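SusD superfamily protein (Parabacteroides distasonis, PDB 3OTN) probably binds glycans at the outer membrane as a SusD-family lipoprotein, in keeping with a role in nutrient capture. Local coordinates at residues N244-F255 against D352-V363. Sequence-based numbering, arbitrary orientation.
With EDO (1,2-ethanediol), chain K; EDO (1,2-ethanediol), chain P; EDO (1,2-ethanediol), chain S.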
loop_
_atom_site.group_PDB
_atom_site.type_symbol
_atom_site.label_atom_id
_atom_site.label_comp_id
_atom_site.label_asym_id
_atom_site.label_seq_id
_atom_site.Cartn_x
_atom_site.Cartn_y
_atom_site.Cartn_z
ATOM N N ASN A 244 5.455 -13.511 8.612
ATOM C CA ASN A 244 5.427 -12.100 9.055
ATOM C C ASN A 244 6.841 -11.521 9.315
ATOM O O ASN A 244 7.621 -12.127 10.044
ATOM C CB ASN A 244 4.647 -11.971 10.373
ATOM C CG ASN A 244 3.108 -11.986 10.214
ATOM O OD1 ASN A 244 2.545 -12.046 9.128
ATOM N ND2 ASN A 244 2.439 -11.946 11.351
ATOM N N ASN A 245 7.162 -10.393 8.669
ATOM C CA ASN A 245 8.442 -9.649 8.848
ATOM C C ASN A 245 9.711 -10.349 8.334
ATOM O O ASN A 245 10.816 -9.928 8.676
ATOM C CB ASN A 245 8.635 -9.243 10.322
ATOM C CG ASN A 245 7.448 -8.516 10.896
ATOM O OD1 ASN A 245 6.971 -8.832 12.007
ATOM N ND2 ASN A 245 6.979 -7.508 10.180
ATOM N N LYS A 246 9.555 -11.408 7.529
ATOM C CA LYS A 246 10.659 -12.219 7.019
ATOM C C LYS A 246 10.521 -12.354 5.516
ATOM O O LYS A 246 9.492 -12.012 4.930
ATOM C CB LYS A 246 10.624 -13.670 7.541
ATOM C CG LYS A 246 10.237 -13.946 8.957
ATOM C CD LYS A 246 10.713 -15.331 9.437
ATOM C CE LYS A 246 10.288 -16.493 8.557
ATOM N NZ LYS A 246 10.851 -17.782 9.063
ATOM N N GLY A 247 11.534 -12.944 4.908
ATOM C CA GLY A 247 11.473 -13.322 3.489
ATOM C C GLY A 247 11.502 -12.065 2.646
ATOM O O GLY A 247 12.493 -11.349 2.647
ATOM N N GLU A 248 10.384 -11.744 2.005
ATOM C CA GLU A 248 10.279 -10.517 1.210
ATOM C C GLU A 248 9.926 -9.285 2.024
ATOM O O GLU A 248 10.155 -8.147 1.569
ATOM C CB GLU A 248 9.219 -10.664 0.138
ATOM C CG GLU A 248 9.555 -11.641 -0.971
ATOM C CD GLU A 248 8.681 -11.476 -2.206
ATOM O OE1 GLU A 248 8.158 -10.335 -2.443
ATOM O OE2 GLU A 248 8.532 -12.491 -2.947
ATOM N N PHE A 249 9.340 -9.478 3.195
ATOM C CA PHE A 249 8.687 -8.364 3.868
ATOM C C PHE A 249 9.700 -7.399 4.482
ATOM O O PHE A 249 10.560 -7.788 5.272
ATOM C CB PHE A 249 7.670 -8.820 4.891
ATOM C CG PHE A 249 6.584 -9.722 4.323
ATOM C CD1 PHE A 249 5.882 -9.372 3.176
ATOM C CD2 PHE A 249 6.304 -10.944 4.935
ATOM C CE1 PHE A 249 4.883 -10.210 2.663
ATOM C CE2 PHE A 249 5.322 -11.770 4.455
ATOM C CZ PHE A 249 4.598 -11.415 3.313
ATOM N N ILE A 250 9.550 -6.128 4.121
ATOM C CA ILE A 250 10.473 -5.040 4.518
ATOM C C ILE A 250 9.813 -4.160 5.574
ATOM O O ILE A 250 10.413 -3.886 6.634
ATOM C CB ILE A 250 10.895 -4.196 3.271
ATOM C CG1 ILE A 250 11.655 -5.072 2.277
ATOM C CG2 ILE A 250 11.822 -3.017 3.677
ATOM C CD1 ILE A 250 11.832 -4.419 0.914
ATOM N N TYR A 251 8.589 -3.734 5.308
ATOM C CA TYR A 251 7.799 -3.011 6.317
ATOM C C TYR A 251 6.320 -3.413 6.226
ATOM O O TYR A 251 5.759 -3.468 5.141
ATOM C CB TYR A 251 8.006 -1.488 6.143
ATOM C CG TYR A 251 7.596 -0.752 7.372
ATOM C CD1 TYR A 251 8.382 -0.798 8.517
ATOM C CD2 TYR A 251 6.386 -0.060 7.422
ATOM C CE1 TYR A 251 7.980 -0.150 9.698
ATOM C CE2 TYR A 251 5.973 0.601 8.594
ATOM C CZ TYR A 251 6.754 0.543 9.721
ATOM O OH TYR A 251 6.333 1.169 10.855
ATOM N N GLN A 252 5.692 -3.667 7.368
ATOM C CA GLN A 252 4.349 -4.167 7.388
ATOM C C GLN A 252 3.549 -3.545 8.520
ATOM O O GLN A 252 4.092 -3.163 9.546
ATOM C CB GLN A 252 4.381 -5.693 7.638
ATOM C CG GLN A 252 5.077 -6.530 6.566
ATOM C CD GLN A 252 4.701 -7.978 6.648
ATOM O OE1 GLN A 252 5.121 -8.684 7.575
ATOM N NE2 GLN A 252 3.903 -8.450 5.673
ATOM N N VAL A 253 2.237 -3.542 8.352
ATOM C CA VAL A 253 1.317 -3.334 9.438
ATOM C C VAL A 253 1.262 -4.629 10.258
ATOM O O VAL A 253 1.125 -5.721 9.689
ATOM C CB VAL A 253 -0.076 -2.991 8.961
ATOM C CG1 VAL A 253 -0.952 -2.749 10.154
ATOM C CG2 VAL A 253 -0.060 -1.692 8.078
ATOM N N GLN A 254 1.361 -4.506 11.577
ATOM C CA GLN A 254 1.489 -5.674 12.481
ATOM C C GLN A 254 0.138 -6.099 13.026
ATOM O O GLN A 254 -0.610 -5.290 13.616
ATOM C CB GLN A 254 2.425 -5.396 13.661
ATOM C CG GLN A 254 3.834 -4.855 13.258
ATOM C CD GLN A 254 4.627 -5.835 12.427
ATOM O OE1 GLN A 254 5.185 -5.496 11.357
ATOM N NE2 GLN A 254 4.663 -7.042 12.874
ATOM N N PHE A 255 -0.139 -7.387 12.841
ATOM C CA PHE A 255 -1.312 -8.060 13.396
ATOM C C PHE A 255 -0.817 -9.270 14.173
ATOM O O PHE A 255 0.110 -9.966 13.731
ATOM C CB PHE A 255 -2.283 -8.439 12.273
ATOM C CG PHE A 255 -2.923 -7.246 11.584
ATOM C CD1 PHE A 255 -3.898 -6.492 12.226
ATOM C CD2 PHE A 255 -2.561 -6.888 10.299
ATOM C CE1 PHE A 255 -4.488 -5.412 11.598
ATOM C CE2 PHE A 255 -3.152 -5.802 9.666
ATOM C CZ PHE A 255 -4.118 -5.084 10.297
ATOM N N ASP A 352 -3.741 -13.361 12.438
ATOM C CA ASP A 352 -2.477 -12.737 12.821
ATOM C C ASP A 352 -1.551 -12.602 11.606
ATOM O O ASP A 352 -0.318 -12.616 11.723
ATOM C CB ASP A 352 -1.826 -13.491 13.993
ATOM C CG ASP A 352 -1.632 -14.967 13.750
ATOM O OD1 ASP A 352 -2.091 -15.505 12.724
ATOM O OD2 ASP A 352 -1.006 -15.620 14.618
ATOM N N LEU A 353 -2.164 -12.416 10.440
ATOM C CA LEU A 353 -1.438 -12.162 9.180
ATOM C C LEU A 353 -1.141 -10.660 9.023
ATOM O O LEU A 353 -2.057 -9.833 9.039
ATOM C CB LEU A 353 -2.246 -12.667 7.951
ATOM C CG LEU A 353 -1.645 -12.498 6.555
ATOM C CD1 LEU A 353 -0.311 -13.290 6.335
ATOM C CD2 LEU A 353 -2.693 -12.831 5.438
ATOM N N ASN A 354 0.142 -10.319 8.831
ATOM C CA ASN A 354 0.561 -8.916 8.637
ATOM C C ASN A 354 0.049 -8.421 7.282
ATOM O O ASN A 354 -0.271 -9.245 6.400
ATOM C CB ASN A 354 2.105 -8.775 8.721
ATOM C CG ASN A 354 2.624 -8.668 10.144
ATOM O OD1 ASN A 354 1.875 -8.802 11.097
ATOM N ND2 ASN A 354 3.951 -8.422 10.293
ATOM N N TRP A 355 -0.106 -7.108 7.149
ATOM C CA TRP A 355 -0.393 -6.434 5.861
ATOM C C TRP A 355 0.850 -5.659 5.402
ATOM O O TRP A 355 1.356 -4.806 6.125
ATOM C CB TRP A 355 -1.586 -5.511 5.993
ATOM C CG TRP A 355 -1.910 -4.655 4.804
ATOM C CD1 TRP A 355 -1.575 -3.331 4.630
ATOM C CD2 TRP A 355 -2.601 -5.045 3.610
ATOM N NE1 TRP A 355 -2.049 -2.882 3.436
ATOM C CE2 TRP A 355 -2.684 -3.903 2.787
ATOM C CE3 TRP A 355 -3.206 -6.233 3.181
ATOM C CZ2 TRP A 355 -3.315 -3.916 1.551
ATOM C CZ3 TRP A 355 -3.852 -6.248 1.947
ATOM C CH2 TRP A 355 -3.893 -5.090 1.150
ATOM N N SER A 356 1.338 -5.955 4.206
ATOM C CA SER A 356 2.540 -5.291 3.703
ATOM C C SER A 356 2.394 -3.825 3.327
ATOM O O SER A 356 1.403 -3.430 2.728
ATOM C CB SER A 356 3.069 -6.033 2.495
ATOM O OG SER A 356 3.539 -7.260 2.919
ATOM N N VAL A 357 3.391 -3.029 3.701
ATOM C CA VAL A 357 3.592 -1.688 3.148
ATOM C C VAL A 357 4.668 -1.764 2.039
ATOM O O VAL A 357 4.466 -1.227 0.953
ATOM C CB VAL A 357 3.993 -0.669 4.262
ATOM C CG1 VAL A 357 4.363 0.685 3.676
ATOM C CG2 VAL A 357 2.867 -0.535 5.268
ATOM N N TYR A 358 5.801 -2.402 2.319
ATOM C CA TYR A 358 6.815 -2.719 1.273
ATOM C C TYR A 358 7.269 -4.157 1.396
ATOM O O TYR A 358 7.586 -4.614 2.495
ATOM C CB TYR A 358 8.058 -1.802 1.333
ATOM C CG TYR A 358 7.755 -0.425 0.828
ATOM C CD1 TYR A 358 7.545 -0.201 -0.516
ATOM C CD2 TYR A 358 7.617 0.644 1.700
ATOM C CE1 TYR A 358 7.196 1.053 -0.991
ATOM C CE2 TYR A 358 7.272 1.899 1.233
ATOM C CZ TYR A 358 7.074 2.088 -0.117
ATOM O OH TYR A 358 6.710 3.299 -0.586
ATOM N N ARG A 359 7.328 -4.853 0.270
ATOM C CA ARG A 359 7.946 -6.165 0.178
ATOM C C ARG A 359 8.945 -6.179 -0.985
ATOM O O ARG A 359 8.943 -5.315 -1.833
ATOM C CB ARG A 359 6.906 -7.274 0.056
ATOM C CG ARG A 359 6.104 -7.328 -1.246
ATOM C CD ARG A 359 5.143 -8.465 -1.136
ATOM N NE ARG A 359 4.226 -8.658 -2.277
ATOM C CZ ARG A 359 4.313 -9.623 -3.196
ATOM N NH1 ARG A 359 5.327 -10.489 -3.190
ATOM N NH2 ARG A 359 3.346 -9.757 -4.126
ATOM N N TYR A 360 9.844 -7.137 -0.964
ATOM C CA TYR A 360 10.953 -7.189 -1.920
ATOM C C TYR A 360 10.537 -7.234 -3.374
ATOM O O TYR A 360 11.192 -6.595 -4.225
ATOM C CB TYR A 360 11.815 -8.398 -1.581
ATOM C CG TYR A 360 13.182 -8.483 -2.204
ATOM C CD1 TYR A 360 14.054 -7.412 -2.174
ATOM C CD2 TYR A 360 13.641 -9.689 -2.700
ATOM C CE1 TYR A 360 15.329 -7.534 -2.674
ATOM C CE2 TYR A 360 14.912 -9.824 -3.201
ATOM C CZ TYR A 360 15.747 -8.750 -3.183
ATOM O OH TYR A 360 16.994 -8.879 -3.692
ATOM N N THR A 361 9.457 -7.947 -3.692
ATOM C CA THR A 361 8.992 -7.974 -5.115
ATOM C C THR A 361 8.734 -6.571 -5.684
ATOM O O THR A 361 9.159 -6.262 -6.804
ATOM C CB THR A 361 7.772 -8.888 -5.345
ATOM O OG1 THR A 361 8.131 -10.239 -5.065
ATOM C CG2 THR A 361 7.263 -8.802 -6.814
ATOM N N ASP A 362 8.085 -5.720 -4.891
ATOM C CA ASP A 362 7.802 -4.325 -5.242
ATOM C C ASP A 362 9.114 -3.574 -5.462
ATOM O O ASP A 362 9.273 -2.884 -6.454
ATOM C CB ASP A 362 7.017 -3.683 -4.089
ATOM C CG ASP A 362 6.431 -2.293 -4.404
ATOM O OD1 ASP A 362 6.578 -1.712 -5.524
ATOM O OD2 ASP A 362 5.765 -1.781 -3.460
ATOM N N VAL A 363 10.076 -3.786 -4.574
ATOM C CA VAL A 363 11.355 -3.087 -4.675
ATOM C C VAL A 363 12.095 -3.507 -5.959
ATOM O O VAL A 363 12.652 -2.657 -6.630
ATOM C CB VAL A 363 12.236 -3.272 -3.451
ATOM C CG1 VAL A 363 13.621 -2.606 -3.680
ATOM C CG2 VAL A 363 11.557 -2.685 -2.216
HETATM C C1 EDO K . 0.549 -1.168 13.501
HETATM O O1 EDO K . 1.570 -1.980 12.860
HETATM C C2 EDO K . -0.338 -2.013 14.426
HETATM O O2 EDO K . -1.286 -2.713 13.608
HETATM C C1 EDO P . 1.429 -14.089 18.558
HETATM O O1 EDO P . 0.492 -13.260 19.299
HETATM C C2 EDO P . 0.781 -14.945 17.460
HETATM O O2 EDO P . -0.094 -14.193 16.598
HETATM C C1 EDO S . 18.153 -10.154 -7.938
HETATM O O1 EDO S . 18.450 -10.705 -9.227
HETATM C C2 EDO S . 16.934 -10.853 -7.350
HETATM O O2 EDO S . 17.056 -10.897 -5.922
HETATM O O HOH W 1 2.082 -10.629 5.443
#
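The amides of N244 and N354 lie stacked, their planes 10° apart. From this stack N244 ND2 donates to D352 O, while N354 N reaches N244 OD1 at 3.0 Å from above the carbonyl plane. On the F249 ring, Q252 NE2 sits over the centre of one face, 3.2 Å above the plane. The F255 ring meets W355 N at its edge. Q252 places its amide with an extended chain beyond CG (chi2 -162°): NE2 donates to S356 OG at 3.0 Å and to a water also held by N354 O. Its OE1 takes N245 N and N354 ND2 from opposite faces. With an alanine here, N245 N and N354 ND2 would probably lose their shared acceptor, S356 OG its donor, and the F249 ring the amide over one face. In this SusD-family sheet, strand 249-253 runs between 355-356 and 358-359. Two classic beta bulges interrupt the antiparallel pairing: Y358 O accepts from I250 N and Y251 N, and Y251 O from V357 N and Y358 N. Beyond them, E248 OE1 forms a salt bridge with R359 NH1 at 2.9 Å and accepts T361 OG1 and T361 N. Further salt bridges link E248 OE2 to R392 and R359 NH2 to E421. The buried E248 carboxylate is thus likely to stay ionised, tying the turn at 246-249 to the start of helix 360-375.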